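Local coordinates for uncharacterized protein (Arthrobacter sp., PDB 3BL4) that is of unknown function but belongs to a STAS-clan family and pairs with a second copy of itself through a shared beta sheet, at residues 80-85 with 104-109. Residues are numbered along the deposited sequence; the frame is centred on the assembly and turned at random.
With SO4 (sulfate ion), chain C.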
ATOM      1  N   SER A  80      14.690 -11.620  -3.373  1.00 27.09           N
ATOM      2  CA  SER A  80      14.500 -12.004  -4.782  1.00 28.48           C
ATOM      3  C   SER A  80      13.040 -12.338  -5.106  1.00 28.15           C
ATOM      4  O   SER A  80      12.613 -12.244  -6.263  1.00 29.19           O
ATOM      5  CB  SER A  80      15.387 -13.203  -5.129  1.00 29.75           C
ATOM      6  OG  SER A  80      15.082 -14.296  -4.273  1.00 31.34           O
ATOM      7  N   ARG A  81      12.294 -12.768  -4.094  1.00 25.39           N
ATOM      8  CA  ARG A  81      10.842 -12.906  -4.175  1.00 24.75           C
ATOM      9  C   ARG A  81      10.316 -12.896  -2.756  1.00 23.24           C
ATOM     10  O   ARG A  81      11.069 -13.198  -1.832  1.00 24.58           O
ATOM     11  CB  ARG A  81      10.434 -14.181  -4.920  1.00 25.23           C
ATOM     12  CG  ARG A  81      11.062 -15.450  -4.420  1.00 27.81           C
ATOM     13  CD  ARG A  81      11.185 -16.527  -5.519  1.00 35.01           C
ATOM     14  NE  ARG A  81       9.904 -17.160  -5.869  1.00 32.36           N
ATOM     15  CZ  ARG A  81       9.242 -17.005  -7.016  1.00 34.87           C
ATOM     16  NH1 ARG A  81       9.700 -16.213  -7.974  1.00 34.04           N
ATOM     17  NH2 ARG A  81       8.103 -17.665  -7.215  1.00 37.06           N
ATOM     18  N   ILE A  82       9.059 -12.518  -2.551  1.00 22.13           N
ATOM     19  CA  ILE A  82       8.547 -12.393  -1.170  1.00 21.79           C
ATOM     20  C   ILE A  82       7.220 -13.114  -0.987  1.00 20.96           C
ATOM     21  O   ILE A  82       6.290 -12.837  -1.695  1.00 22.53           O
ATOM     22  CB  ILE A  82       8.372 -10.931  -0.739  1.00 21.71           C
ATOM     23  CG1 ILE A  82       9.669 -10.133  -0.955  1.00 27.86           C
ATOM     24  CG2 ILE A  82       7.927 -10.865   0.713  1.00 19.36           C
ATOM     25  CD1 ILE A  82       9.617  -8.706  -0.422  1.00 19.82           C
ATOM     26  N   ALA A  83       7.161 -14.068  -0.057  1.00 20.31           N
ATOM     27  CA  ALA A  83       5.916 -14.731   0.301  1.00 18.18           C
ATOM     28  C   ALA A  83       5.501 -14.120   1.612  1.00 20.76           C
ATOM     29  O   ALA A  83       6.277 -14.123   2.559  1.00 22.14           O
ATOM     30  CB  ALA A  83       6.110 -16.237   0.465  1.00 13.87           C
ATOM     31  N   LEU A  84       4.290 -13.585   1.680  1.00 20.41           N
ATOM     32  CA  LEU A  84       3.815 -13.014   2.912  1.00 20.22           C
ATOM     33  C   LEU A  84       2.781 -13.967   3.469  1.00 22.06           C
ATOM     34  O   LEU A  84       1.782 -14.244   2.820  1.00 23.24           O
ATOM     35  CB  LEU A  84       3.256 -11.608   2.679  1.00 20.23           C
ATOM     36  CG  LEU A  84       4.305 -10.680   2.048  1.00 23.12           C
ATOM     37  CD1 LEU A  84       4.171 -10.669   0.533  1.00 15.71           C
ATOM     38  CD2 LEU A  84       4.262  -9.272   2.593  1.00 17.43           C
ATOM     39  N   LEU A  85       3.045 -14.485   4.667  1.00 21.71           N
ATOM     40  CA  LEU A  85       2.247 -15.554   5.239  1.00 20.48           C
ATOM     41  C   LEU A  85       1.363 -15.029   6.344  1.00 23.52           C
ATOM     42  O   LEU A  85       1.864 -14.521   7.348  1.00 22.51           O
ATOM     43  CB  LEU A  85       3.176 -16.620   5.791  1.00 22.13           C
ATOM     44  CG  LEU A  85       2.597 -17.788   6.605  1.00 28.71           C
ATOM     45  CD1 LEU A  85       1.712 -18.636   5.706  1.00 18.65           C
ATOM     46  CD2 LEU A  85       3.735 -18.596   7.233  1.00 17.77           C
ATOM     47  N   VAL A 104       8.781  -3.154  -3.641  1.00 25.61           N
ATOM     48  CA  VAL A 104       9.785  -4.092  -4.153  1.00 25.25           C
ATOM     49  C   VAL A 104       9.486  -4.404  -5.621  1.00 25.42           C
ATOM     50  O   VAL A 104       8.335  -4.339  -6.031  1.00 26.17           O
ATOM     51  CB  VAL A 104       9.792  -5.412  -3.337  1.00 24.94           C
ATOM     52  CG1 VAL A 104      10.065  -5.125  -1.859  1.00 25.29           C
ATOM     53  CG2 VAL A 104       8.460  -6.156  -3.493  1.00 26.44           C
ATOM     54  N   PRO A 105      10.517  -4.724  -6.419  1.00 25.99           N
ATOM     55  CA  PRO A 105      10.329  -5.098  -7.824  1.00 25.54           C
ATOM     56  C   PRO A 105      10.116  -6.595  -8.061  1.00 25.66           C
ATOM     57  O   PRO A 105       9.765  -7.013  -9.162  1.00 29.38           O
ATOM     58  CB  PRO A 105      11.647  -4.660  -8.449  1.00 25.54           C
ATOM     59  CG  PRO A 105      12.634  -4.900  -7.387  1.00 23.99           C
ATOM     60  CD  PRO A 105      11.948  -4.702  -6.065  1.00 25.00           C
ATOM     61  N   CYS A 106      10.338  -7.399  -7.039  1.00 26.02           N
ATOM     62  CA  CYS A 106      10.338  -8.837  -7.188  1.00 24.67           C
ATOM     63  C   CYS A 106       8.942  -9.371  -7.057  1.00 24.36           C
ATOM     64  O   CYS A 106       8.038  -8.656  -6.618  1.00 29.97           O
ATOM     65  CB  CYS A 106      11.216  -9.475  -6.122  1.00 25.45           C
ATOM     66  SG  CYS A 106      10.777  -9.030  -4.441  1.00 27.17           S
ATOM     67  N   PRO A 107       8.754 -10.633  -7.440  1.00 24.10           N
ATOM     68  CA  PRO A 107       7.502 -11.311  -7.209  1.00 26.25           C
ATOM     69  C   PRO A 107       7.112 -11.356  -5.742  1.00 26.70           C
ATOM     70  O   PRO A 107       7.957 -11.570  -4.863  1.00 28.42           O
ATOM     71  CB  PRO A 107       7.787 -12.741  -7.728  1.00 26.28           C
ATOM     72  CG  PRO A 107       8.807 -12.560  -8.725  1.00 22.26           C
ATOM     73  CD  PRO A 107       9.696 -11.507  -8.171  1.00 23.32           C
ATOM     74  N   THR A 108       5.832 -11.127  -5.492  1.00 27.49           N
ATOM     75  CA  THR A 108       5.285 -11.179  -4.153  1.00 26.87           C
ATOM     76  C   THR A 108       3.967 -11.927  -4.225  1.00 26.07           C
ATOM     77  O   THR A 108       3.299 -11.896  -5.249  1.00 26.46           O
ATOM     78  CB  THR A 108       5.042  -9.772  -3.604  1.00 27.06           C
ATOM     79  OG1 THR A 108       4.050  -9.129  -4.397  1.00 27.24           O
ATOM     80  CG2 THR A 108       6.310  -8.959  -3.626  1.00 25.72           C
ATOM     81  N   LYS A 109       3.617 -12.625  -3.153  1.00 25.27           N
ATOM     82  CA  LYS A 109       2.388 -13.397  -3.116  1.00 25.32           C
ATOM     83  C   LYS A 109       1.976 -13.595  -1.659  1.00 25.21           C
ATOM     84  O   LYS A 109       2.824 -13.692  -0.768  1.00 23.53           O
ATOM     85  CB  LYS A 109       2.597 -14.748  -3.807  1.00 25.52           C
ATOM     86  CG  LYS A 109       1.343 -15.579  -3.985  1.00 27.91           C
ATOM     87  CD  LYS A 109       1.597 -16.826  -4.870  1.00 28.03           C
ATOM     88  CE  LYS A 109       1.550 -16.492  -6.361  1.00 28.34           C
ATOM     89  NZ  LYS A 109       0.266 -15.892  -6.775  1.00 32.41           N
TER
HETATM   90  S   SO4 C 124      -1.264 -12.531  -4.637  1.00 56.86           S
HETATM   91  O1  SO4 C 124      -0.570 -13.114  -5.786  1.00 58.62           O
HETATM   92  O2  SO4 C 124      -1.451 -13.535  -3.587  1.00 49.42           O
HETATM   93  O3  SO4 C 124      -0.499 -11.404  -4.116  1.00 60.95           O
HETATM   94  O4  SO4 C 124      -2.565 -12.034  -5.061  1.00 62.18           O
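With CG1 beside its backbone N (chi1 -53°) and an extended chi2, Ile82 passes CG1 by Cys106 SG at 3.8 Å and brings CD1 to Val104 CG1 at 3.9 Å. Cys106 answers with SG lodged between its own backbone N and carbonyl carbon (chi1 55°), which turns the sulfur toward Ile82 and the CA of Arg81. On the side opposite the Ile82 side chain the Arg81 chain, bent at chi3, crosses Pro107 obliquely, Arg81 NH1 lying 3.8 Å from Pro107 CG; Arg81 NH2 also hydrogen-bonds to Trp120 O, and the guanidinium makes a cation-pi contact with that indole.

Three backbone bonds set the parallel register. Ile82 N gives to Pro107 O at 2.7 Å, Ile82 O takes Lys109 N at 3.1 Å, and the straightest, Leu84 N to Lys109 O, spans 2.9 Å. Ile82 O also receives the CA-H of Thr108. Beyond the pairing, Lys109 NZ hydrogen-bonds to O1 of a sulfate, probably from the crystallisation liquor, at 3.1 Å.

Helix 92-102 packs against Leu84 and Thr108, while a parallel strand of the second subunit continues the sheet beyond 81-85: a beta-alpha-beta crossover whose sheet runs on into the second subunit.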